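Endosialidase (Enterobacteria phage phi92, PDB 4HIZ) cleaves polymers of sialic acid within the chain, acting on both alpha-2,8 and alpha-2,9 linkages, as a trimeric phage endosialidase. Local coordinates at residues W178-P183 / S269-T274; C154-Y159 / M182-R187; K206-K211 / A233-K238. All blocks are in the same frame, centred on the assembly; numbering follows the deposited sequence.

In the fold
All three contacts lie in the catalytic beta-propeller range. Contact 1 and contact 2 share Met182 and Pro183 and reach the same four-stranded antiparallel sheet: the first pairs its outermost strand 272-275 with 172-181, the second joins the chain just past strand 172-181 to the turn between strands 144-154 and 157-166. Contact 2 is buried and rests on one backbone bond and methionine packing. Contact 1, partly buried, has two tryptophans edge-to-face and an arginine stacked on one of them, and ends at a glycan pocket. Contact 3 lies farther from the chain's centre, in the eight-stranded sheet; lysines at the surface flank a buried histidine bonded to backbone groups. Salt bridge Glu272-Lys211 ties it to contact 1, Arg157 and Tyr184 to contact 2.

Contact 1: residues W178-P183 / S269-T274; sequences WSRPMP and SPWEIT. With FRU (beta-D-fructofuranose), chain G.
The indoles of Trp178 and Trp271 both swing back past their own backbone N, opposite the carbonyl (chi1 -71° in Trp271), and the straight chain of Arg180 reaches across; these torsions place the indole of Trp271 between the other two side chains. On one face it receives the edge of Trp178, whose six-membered ring meets the five-membered ring of Trp271 edge-to-face with planes at 54° and Trp178 CE3 3.6 Å from Trp271 CD2. The opposite face carries Arg180: CD sits over the six-membered ring in a CH-pi contact, and the guanidinium lies flat on the five-membered ring, planes 9° apart, with CZ 3.7 Å from its centroid, a cation-pi stack. The rotation of the guanidinium is further fixed by Arg180 NE, which donates to Ser269 O at 2.8 Å; Arg180 also makes a cation-pi contact with Phe266. Behind these side chains the backbones form an antiparallel pair at the edge of a propeller sheet, where strand 272-275, reached after a long excursion of the chain, is added to strand 172-181. Ser179 and Glu272 are the hydrogen-bonded pair, each N-H donating a hydrogen bond to the other's O, and Trp178 and Ile273 are the non-hydrogen-bonded pair. Ser179 OG also donates to Glu272 OE1 at 2.9 Å, meeting it from above the carboxylate plane, while Glu272 OE2 forms a salt bridge with Lys211. Ile273 lies beside Trp178 with CG1 3.8 Å from the centroid of the indole's five-membered ring, and Trp178 NE1 bonds Glu176. Both residues line a glycan pocket: Trp178 CZ2 comes within 3.7 Å of fructofuranose O4, at the edge of the indole, and Ile273 CD1 within 3.6 Å of fructofuranose O6.

Contact 2: residues C154-Y159 / M182-R187; sequences CGNRLY and MPYYRR
Met182 meets Asn156 where strand 172-181 has just ended, beside the type I' turn Cys154-Arg157 that closes the tight beta hairpin of strands 144-154 and 157-166. Met182 N donates to Asn156 O over 2.9 Å, almost straight at 172°, although the donor stands tilted from the carbonyl plane. The turn itself is clasped by Cys154 and Arg157, each N bonded to the other's O. Because the methionine chain bends at chi2 and chi3 (-59° and -74°), it folds back over the start of the second hairpin strand: CG of Met182 packs 3.7 Å from Arg157 C, and SD lies 3.6 Å from Leu158 CB. Phe91 and Tyr93 of strand 91-93 also touch Met182. Two residues on, the Tyr184 ring brings CE2 to 3.9 Å from Asn156 CB, and its OH bonds His208 O. Arg186, bent at chi2, comes from the direction opposite to Asn156. Arg186 NH2 and Asn156 ND2, 3.4 Å apart, are both donors and form no bond; ND2 bonds Lys207 O, Asn156 OD1 bonds Tyr93 OH, and Arg186 NH1 bonds Lys206 O.

Contact 3: residues K206-K211 / A233-K238; sequences KKHGLK and ASVINK. With EDO (1,2-ethanediol), chain K.
His208 holds its imidazole between the loop 206-211 and the end of strand 230-237 at Asn237 and the following Lys238, with one nitrogen serving each side. A chi1 of 54° tucks the ring over its own backbone, so that ND1 accepts the N-H of Leu210 in the ring plane, at 2.9 Å. At the other nitrogen, NE2 donates to Asn237 O over 3.2 Å; this carbonyl points almost straight at the donor but sits 26° out of the ring plane. Val235 CG1 closes in on the imidazole edge, 3.8 Å from His208 CE1, and its second methyl, CG2, rests 3.5 Å from Leu210 O. An ethanediol, probably from the crystallisation liquor, covers one face of the imidazole. Its O2 accepts the N-H of Gly209 and donates to Lys238 O at 2.8 Å; the direct bond from His208 N to that same carbonyl is weak, at 3.5 Å. The loop thus packs on the beta hairpin of strands 230-237 and 240-244, where Ile236 and Asn237 form a classic beta bulge opposite Thr240. At the surface the chains of Lys207 and Lys238 pass each other at a slant, Lys207 CD 4.1 Å from Lys238 CB; Lys207 NZ forms a salt bridge with Asp239 and Lys238 NZ a hydrogen bond with Asn302 OD1. An imidazole that accepts at ND1 and donates at NE2 is consistent with a neutral ring protonated on NE2, and the two bonds together would hold it against flipping.

Contact 1: residues W178-P183 / S269-T274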
loop_
_atom_site.group_PDB
_atom_site.type_symbol
_atom_site.label_atom_id
_atom_site.label_comp_id
_atom_site.label_asym_id
_atom_site.label_seq_id
_atom_site.Cartn_x
_atom_site.Cartn_y
_atom_site.Cartn_z
ATOM N N TRP A 178 13.838 30.318 -4.899
ATOM C CA TRP A 178 13.201 29.604 -6.008
ATOM C C TRP A 178 11.746 30.005 -6.045
ATOM O O TRP A 178 11.100 30.115 -4.983
ATOM C CB TRP A 178 13.264 28.077 -5.793
ATOM C CG TRP A 178 14.614 27.408 -5.998
ATOM C CD1 TRP A 178 15.868 27.943 -5.827
ATOM C CD2 TRP A 178 14.807 26.035 -6.386
ATOM N NE1 TRP A 178 16.834 26.978 -6.105
ATOM C CE2 TRP A 178 16.208 25.803 -6.447
ATOM C CE3 TRP A 178 13.934 24.997 -6.709
ATOM C CZ2 TRP A 178 16.750 24.560 -6.803
ATOM C CZ3 TRP A 178 14.469 23.760 -7.076
ATOM C CH2 TRP A 178 15.857 23.542 -7.096
ATOM N N SER A 179 11.195 30.222 -7.239
ATOM C CA SER A 179 9.751 30.459 -7.313
ATOM C C SER A 179 9.127 29.896 -8.555
ATOM O O SER A 179 9.781 29.720 -9.568
ATOM C CB SER A 179 9.387 31.953 -7.180
ATOM O OG SER A 179 9.594 32.648 -8.395
ATOM N N ARG A 180 7.836 29.574 -8.427
ATOM C CA ARG A 180 7.004 29.099 -9.555
ATOM C C ARG A 180 5.642 29.690 -9.345
ATOM O O ARG A 180 5.263 29.999 -8.224
ATOM C CB ARG A 180 6.825 27.553 -9.499
ATOM C CG ARG A 180 7.810 26.781 -10.365
ATOM C CD ARG A 180 7.574 25.280 -10.194
ATOM N NE ARG A 180 8.340 24.511 -11.178
ATOM C CZ ARG A 180 8.455 23.178 -11.122
ATOM N NH1 ARG A 180 7.837 22.498 -10.138
ATOM N NH2 ARG A 180 9.134 22.528 -12.063
ATOM N N PRO A 181 4.854 29.801 -10.420
ATOM C CA PRO A 181 3.450 30.162 -10.206
ATOM C C PRO A 181 2.763 29.006 -9.467
ATOM O O PRO A 181 3.079 27.847 -9.759
ATOM C CB PRO A 181 2.901 30.260 -11.636
ATOM C CG PRO A 181 3.756 29.345 -12.468
ATOM C CD PRO A 181 5.151 29.451 -11.824
ATOM N N MET A 182 1.864 29.298 -8.536
ATOM C CA MET A 182 1.146 28.221 -7.858
ATOM C C MET A 182 0.265 27.470 -8.857
ATOM O O MET A 182 -0.146 28.022 -9.864
ATOM C CB MET A 182 0.230 28.805 -6.774
ATOM C CG MET A 182 0.972 29.272 -5.531
ATOM S SD MET A 182 1.917 27.939 -4.713
ATOM C CE MET A 182 0.585 26.985 -3.947
ATOM N N PRO A 183 -0.050 26.199 -8.569
ATOM C CA PRO A 183 -1.083 25.533 -9.365
ATOM C C PRO A 183 -2.426 26.166 -9.021
ATOM O O PRO A 183 -2.826 26.177 -7.855
ATOM C CB PRO A 183 -1.016 24.066 -8.861
ATOM C CG PRO A 183 -0.294 24.123 -7.566
ATOM C CD PRO A 183 0.474 25.363 -7.464
ATOM N N SER A 269 6.346 24.634 -15.407
ATOM C CA SER A 269 6.940 25.986 -15.414
ATOM C C SER A 269 8.364 25.933 -14.874
ATOM O O SER A 269 8.593 25.376 -13.838
ATOM C CB SER A 269 6.104 26.932 -14.534
ATOM O OG SER A 269 4.786 27.104 -15.048
ATOM N N PRO A 270 9.331 26.516 -15.581
ATOM C CA PRO A 270 10.682 26.532 -14.997
ATOM C C PRO A 270 10.710 27.255 -13.663
ATOM O O PRO A 270 9.978 28.234 -13.477
ATOM C CB PRO A 270 11.520 27.300 -16.030
ATOM C CG PRO A 270 10.558 27.904 -16.976
ATOM C CD PRO A 270 9.291 27.079 -16.942
ATOM N N TRP A 271 11.555 26.795 -12.745
ATOM C CA TRP A 271 11.754 27.543 -11.515
ATOM C C TRP A 271 12.520 28.830 -11.854
ATOM O O TRP A 271 13.475 28.794 -12.604
ATOM C CB TRP A 271 12.589 26.727 -10.548
ATOM C CG TRP A 271 11.916 25.522 -9.933
ATOM C CD1 TRP A 271 12.087 24.217 -10.297
ATOM C CD2 TRP A 271 11.053 25.515 -8.788
ATOM N NE1 TRP A 271 11.351 23.383 -9.453
ATOM C CE2 TRP A 271 10.742 24.161 -8.501
ATOM C CE3 TRP A 271 10.544 26.522 -7.951
ATOM C CZ2 TRP A 271 9.909 23.795 -7.444
ATOM C CZ3 TRP A 271 9.737 26.161 -6.890
ATOM C CH2 TRP A 271 9.430 24.799 -6.639
ATOM N N GLU A 272 12.078 29.934 -11.296
ATOM C CA GLU A 272 12.950 31.127 -11.262
ATOM C C GLU A 272 13.889 30.910 -10.102
ATOM O O GLU A 272 13.432 30.643 -9.003
ATOM C CB GLU A 272 12.105 32.357 -11.000
ATOM C CG GLU A 272 12.995 33.599 -10.828
ATOM C CD GLU A 272 12.235 34.749 -10.188
ATOM O OE1 GLU A 272 11.687 34.587 -9.052
ATOM O OE2 GLU A 272 12.149 35.792 -10.851
ATOM N N ILE A 273 15.196 30.994 -10.342
ATOM C CA ILE A 273 16.200 30.669 -9.315
ATOM C C ILE A 273 17.172 31.848 -9.231
ATOM O O ILE A 273 17.834 32.200 -10.217
ATOM C CB ILE A 273 16.953 29.386 -9.692
ATOM C CG1 ILE A 273 15.967 28.198 -9.637
ATOM C CG2 ILE A 273 18.157 29.143 -8.782
ATOM C CD1 ILE A 273 16.618 26.897 -10.060
ATOM N N THR A 274 17.210 32.481 -8.068
ATOM C CA THR A 274 17.994 33.702 -7.880
ATOM C C THR A 274 18.932 33.530 -6.701
ATOM O O THR A 274 18.469 33.277 -5.592
ATOM C CB THR A 274 17.056 34.893 -7.583
ATOM O OG1 THR A 274 16.077 35.018 -8.635
ATOM C CG2 THR A 274 17.861 36.192 -7.472
HETATM C C1 FRU G . 24.482 24.938 -10.113
HETATM C C2 FRU G . 23.082 25.299 -9.889
HETATM C C3 FRU G . 22.489 25.489 -8.594
HETATM C C4 FRU G . 21.046 25.625 -8.885
HETATM C C5 FRU G . 20.901 24.752 -10.097
HETATM C C6 FRU G . 19.647 24.973 -10.930
HETATM O O1 FRU G . 24.416 23.540 -9.906
HETATM O O2 FRU G . 23.232 26.756 -10.166
HETATM O O3 FRU G . 23.072 26.489 -7.722
HETATM O O4 FRU G . 20.256 25.147 -7.749
HETATM O O5 FRU G . 22.087 24.975 -10.896
HETATM O O6 FRU G . 19.741 26.191 -11.599
#

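Contact 2: residues C154-Y159 / M182-R187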
loop_
_atom_site.group_PDB
_atom_site.type_symbol
_atom_site.label_atom_id
_atom_site.label_comp_id
_atom_site.label_asym_id
_atom_site.label_seq_id
_atom_site.Cartn_x
_atom_site.Cartn_y
_atom_site.Cartn_z
ATOM N N CYS A 154 3.222 33.760 -2.044
ATOM C CA CYS A 154 3.027 35.201 -2.093
ATOM C C CYS A 154 2.548 35.528 -3.491
ATOM O O CYS A 154 3.167 35.117 -4.469
ATOM C CB CYS A 154 4.356 35.910 -1.801
ATOM S SG CYS A 154 4.133 37.730 -1.740
ATOM N N GLY A 155 1.451 36.271 -3.588
ATOM C CA GLY A 155 0.988 36.737 -4.892
ATOM C C GLY A 155 0.793 35.616 -5.911
ATOM O O GLY A 155 1.236 35.723 -7.069
ATOM N N ASN A 156 0.129 34.541 -5.483
ATOM C CA ASN A 156 -0.094 33.360 -6.335
ATOM C C ASN A 156 1.164 32.685 -6.898
ATOM O O ASN A 156 1.083 31.972 -7.901
ATOM C CB ASN A 156 -1.116 33.690 -7.456
ATOM C CG ASN A 156 -2.459 34.027 -6.877
ATOM O OD1 ASN A 156 -2.958 33.284 -6.008
ATOM N ND2 ASN A 156 -3.054 35.157 -7.302
ATOM N N ARG A 157 2.310 32.882 -6.243
ATOM C CA ARG A 157 3.497 32.095 -6.561
ATOM C C ARG A 157 3.994 31.363 -5.316
ATOM O O ARG A 157 3.895 31.885 -4.185
ATOM C CB ARG A 157 4.642 33.003 -7.035
ATOM C CG ARG A 157 4.312 33.823 -8.308
ATOM C CD ARG A 157 5.552 34.604 -8.836
ATOM N NE ARG A 157 6.642 33.702 -9.204
ATOM C CZ ARG A 157 6.730 33.039 -10.360
ATOM N NH1 ARG A 157 5.802 33.183 -11.301
ATOM N NH2 ARG A 157 7.777 32.252 -10.594
ATOM N N LEU A 158 4.583 30.189 -5.529
ATOM C CA LEU A 158 5.341 29.522 -4.476
ATOM C C LEU A 158 6.727 30.148 -4.367
ATOM O O LEU A 158 7.418 30.306 -5.371
ATOM C CB LEU A 158 5.519 28.060 -4.879
ATOM C CG LEU A 158 6.168 27.166 -3.812
ATOM C CD1 LEU A 158 5.287 27.059 -2.515
ATOM C CD2 LEU A 158 6.478 25.734 -4.368
ATOM N N TYR A 159 7.157 30.466 -3.152
ATOM C CA TYR A 159 8.509 30.942 -2.922
ATOM C C TYR A 159 9.185 30.020 -1.925
ATOM O O TYR A 159 8.564 29.600 -0.966
ATOM C CB TYR A 159 8.487 32.374 -2.356
ATOM C CG TYR A 159 8.323 33.411 -3.443
ATOM C CD1 TYR A 159 9.434 33.882 -4.161
ATOM C CD2 TYR A 159 7.055 33.882 -3.790
ATOM C CE1 TYR A 159 9.269 34.823 -5.217
ATOM C CE2 TYR A 159 6.877 34.833 -4.834
ATOM C CZ TYR A 159 7.979 35.270 -5.540
ATOM O OH TYR A 159 7.819 36.177 -6.552
ATOM N N MET A 182 1.864 29.298 -8.536
ATOM C CA MET A 182 1.146 28.221 -7.858
ATOM C C MET A 182 0.265 27.470 -8.857
ATOM O O MET A 182 -0.146 28.022 -9.864
ATOM C CB MET A 182 0.230 28.805 -6.774
ATOM C CG MET A 182 0.972 29.272 -5.531
ATOM S SD MET A 182 1.917 27.939 -4.713
ATOM C CE MET A 182 0.585 26.985 -3.947
ATOM N N PRO A 183 -0.050 26.199 -8.569
ATOM C CA PRO A 183 -1.083 25.533 -9.365
ATOM C C PRO A 183 -2.426 26.166 -9.021
ATOM O O PRO A 183 -2.826 26.177 -7.855
ATOM C CB PRO A 183 -1.016 24.066 -8.861
ATOM C CG PRO A 183 -0.294 24.123 -7.566
ATOM C CD PRO A 183 0.474 25.363 -7.464
ATOM N N TYR A 184 -3.125 26.724 -10.008
ATOM C CA TYR A 184 -4.401 27.365 -9.714
ATOM C C TYR A 184 -5.278 27.360 -10.928
ATOM O O TYR A 184 -4.792 27.145 -12.065
ATOM C CB TYR A 184 -4.239 28.790 -9.118
ATOM C CG TYR A 184 -3.745 29.925 -10.039
ATOM C CD1 TYR A 184 -4.572 30.432 -11.046
ATOM C CD2 TYR A 184 -2.498 30.521 -9.839
ATOM C CE1 TYR A 184 -4.163 31.483 -11.832
ATOM C CE2 TYR A 184 -2.081 31.590 -10.626
ATOM C CZ TYR A 184 -2.920 32.040 -11.638
ATOM O OH TYR A 184 -2.541 33.107 -12.458
ATOM N N TYR A 185 -6.570 27.577 -10.683
ATOM C CA TYR A 185 -7.601 27.564 -11.721
ATOM C C TYR A 185 -8.402 28.866 -11.609
ATOM O O TYR A 185 -8.649 29.361 -10.498
ATOM C CB TYR A 185 -8.553 26.367 -11.421
ATOM C CG TYR A 185 -9.845 26.441 -12.167
ATOM C CD1 TYR A 185 -9.883 26.235 -13.545
ATOM C CD2 TYR A 185 -11.042 26.732 -11.504
ATOM C CE1 TYR A 185 -11.094 26.308 -14.246
ATOM C CE2 TYR A 185 -12.260 26.832 -12.214
ATOM C CZ TYR A 185 -12.275 26.606 -13.568
ATOM O OH TYR A 185 -13.476 26.689 -14.257
ATOM N N ARG A 186 -8.807 29.432 -12.744
ATOM C CA ARG A 186 -9.694 30.598 -12.745
ATOM C C ARG A 186 -10.759 30.379 -13.798
ATOM O O ARG A 186 -10.499 29.709 -14.827
ATOM C CB ARG A 186 -8.917 31.864 -13.173
ATOM C CG ARG A 186 -7.717 32.175 -12.329
ATOM C CD ARG A 186 -8.102 32.855 -11.022
ATOM N NE ARG A 186 -6.893 33.383 -10.359
ATOM C CZ ARG A 186 -6.348 34.596 -10.571
ATOM N NH1 ARG A 186 -6.905 35.487 -11.396
ATOM N NH2 ARG A 186 -5.225 34.949 -9.922
ATOM N N ARG A 187 -11.941 30.958 -13.571
ATOM C CA ARG A 187 -13.010 30.957 -14.560
ATOM C C ARG A 187 -13.426 32.403 -14.860
ATOM O O ARG A 187 -14.399 32.903 -14.300
ATOM C CB ARG A 187 -14.183 30.177 -14.001
ATOM C CG ARG A 187 -15.275 29.902 -15.028
ATOM C CD ARG A 187 -16.361 29.131 -14.407
ATOM N NE ARG A 187 -17.524 29.064 -15.289
ATOM C CZ ARG A 187 -18.683 29.689 -15.060
ATOM N NH1 ARG A 187 -19.675 29.553 -15.915
ATOM N NH2 ARG A 187 -18.858 30.440 -13.979
#

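Contact 3: residues K206-K211 / A233-K238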
loop_
_atom_site.group_PDB
_atom_site.type_symbol
_atom_site.label_atom_id
_atom_site.label_comp_id
_atom_site.label_asym_id
_atom_site.label_seq_id
_atom_site.Cartn_x
_atom_site.Cartn_y
_atom_site.Cartn_z
ATOM N N LYS A 206 -6.591 39.023 -13.207
ATOM C CA LYS A 206 -6.154 39.814 -12.054
ATOM C C LYS A 206 -5.164 39.073 -11.162
ATOM O O LYS A 206 -5.353 37.914 -10.845
ATOM C CB LYS A 206 -7.352 40.327 -11.250
ATOM C CG LYS A 206 -8.164 41.401 -12.006
ATOM C CD LYS A 206 -9.053 42.213 -11.063
ATOM C CE LYS A 206 -10.013 43.131 -11.814
ATOM N NZ LYS A 206 -9.345 44.310 -12.446
ATOM N N LYS A 207 -4.084 39.762 -10.812
ATOM C CA LYS A 207 -3.063 39.256 -9.895
ATOM C C LYS A 207 -2.586 37.863 -10.299
ATOM O O LYS A 207 -2.527 36.934 -9.502
ATOM C CB LYS A 207 -3.565 39.301 -8.445
ATOM C CG LYS A 207 -4.047 40.688 -8.007
ATOM C CD LYS A 207 -3.085 41.810 -8.463
ATOM C CE LYS A 207 -3.630 43.201 -8.144
ATOM N NZ LYS A 207 -4.770 43.617 -9.028
ATOM N N HIS A 208 -2.221 37.727 -11.566
ATOM C CA HIS A 208 -1.906 36.400 -12.110
ATOM C C HIS A 208 -0.616 35.779 -11.540
ATOM O O HIS A 208 -0.477 34.543 -11.488
ATOM C CB HIS A 208 -1.878 36.459 -13.649
ATOM C CG HIS A 208 -0.958 37.506 -14.192
ATOM N ND1 HIS A 208 0.414 37.338 -14.233
ATOM C CD2 HIS A 208 -1.206 38.740 -14.711
ATOM C CE1 HIS A 208 0.968 38.425 -14.756
ATOM N NE2 HIS A 208 0.008 39.287 -15.047
ATOM N N GLY A 209 0.334 36.618 -11.133
ATOM C CA GLY A 209 1.577 36.132 -10.558
ATOM C C GLY A 209 2.484 35.427 -11.541
ATOM O O GLY A 209 3.443 34.786 -11.137
ATOM N N LEU A 210 2.200 35.533 -12.836
ATOM C CA LEU A 210 3.006 34.828 -13.837
ATOM C C LEU A 210 4.260 35.624 -14.252
ATOM O O LEU A 210 4.290 36.855 -14.161
ATOM C CB LEU A 210 2.168 34.521 -15.091
ATOM C CG LEU A 210 0.855 33.789 -14.818
ATOM C CD1 LEU A 210 -0.070 33.801 -16.056
ATOM C CD2 LEU A 210 1.168 32.373 -14.408
ATOM N N LYS A 211 5.265 34.894 -14.715
ATOM C CA LYS A 211 6.472 35.459 -15.295
ATOM C C LYS A 211 6.653 34.915 -16.693
ATOM O O LYS A 211 6.057 33.891 -17.055
ATOM C CB LYS A 211 7.690 35.106 -14.440
ATOM C CG LYS A 211 7.686 35.801 -13.074
ATOM C CD LYS A 211 8.823 35.311 -12.194
ATOM C CE LYS A 211 8.966 36.214 -10.949
ATOM N NZ LYS A 211 9.911 37.386 -11.164
ATOM N N ALA A 233 4.415 34.935 -22.810
ATOM C CA ALA A 233 5.365 35.648 -23.690
ATOM C C ALA A 233 5.848 36.979 -23.116
ATOM O O ALA A 233 7.025 37.375 -23.295
ATOM C CB ALA A 233 4.728 35.873 -25.042
ATOM N N SER A 234 4.968 37.686 -22.423
ATOM C CA SER A 234 5.388 38.943 -21.773
ATOM C C SER A 234 4.432 39.213 -20.642
ATOM O O SER A 234 3.318 38.645 -20.614
ATOM C CB SER A 234 5.356 40.139 -22.752
ATOM O OG SER A 234 4.026 40.557 -23.006
ATOM N N VAL A 235 4.873 40.051 -19.702
ATOM C CA VAL A 235 4.020 40.526 -18.630
ATOM C C VAL A 235 3.910 42.037 -18.750
ATOM O O VAL A 235 4.913 42.754 -18.781
ATOM C CB VAL A 235 4.560 40.126 -17.243
ATOM C CG1 VAL A 235 3.659 40.680 -16.140
ATOM C CG2 VAL A 235 4.623 38.595 -17.159
ATOM N N ILE A 236 2.677 42.507 -18.829
ATOM C CA ILE A 236 2.437 43.929 -19.015
ATOM C C ILE A 236 2.240 44.652 -17.691
ATOM O O ILE A 236 2.796 45.742 -17.491
ATOM C CB ILE A 236 1.246 44.119 -19.925
ATOM C CG1 ILE A 236 1.593 43.583 -21.313
ATOM C CG2 ILE A 236 0.860 45.601 -20.029
ATOM C CD1 ILE A 236 0.398 43.570 -22.259
ATOM N N ASN A 237 1.472 44.053 -16.780
ATOM C CA ASN A 237 1.296 44.654 -15.463
ATOM C C ASN A 237 0.768 43.583 -14.514
ATOM O O ASN A 237 0.693 42.407 -14.920
ATOM C CB ASN A 237 0.439 45.958 -15.533
ATOM C CG ASN A 237 -0.982 45.719 -16.035
ATOM O OD1 ASN A 237 -1.585 44.667 -15.804
ATOM N ND2 ASN A 237 -1.525 46.712 -16.728
ATOM N N LYS A 238 0.416 43.962 -13.282
ATOM C CA LYS A 238 -0.055 42.968 -12.294
ATOM C C LYS A 238 -1.238 42.156 -12.791
ATOM O O LYS A 238 -1.443 41.044 -12.308
ATOM C CB LYS A 238 -0.461 43.623 -10.977
ATOM C CG LYS A 238 0.636 44.413 -10.282
ATOM C CD LYS A 238 0.104 45.127 -9.040
ATOM C CE LYS A 238 1.214 45.907 -8.316
ATOM N NZ LYS A 238 0.687 46.678 -7.148
HETATM C C1 EDO K . 2.829 40.405 -10.899
HETATM O O1 EDO K . 2.274 41.603 -10.339
HETATM C C2 EDO K . 1.852 39.758 -11.873
HETATM O O2 EDO K . 0.568 39.479 -11.273
#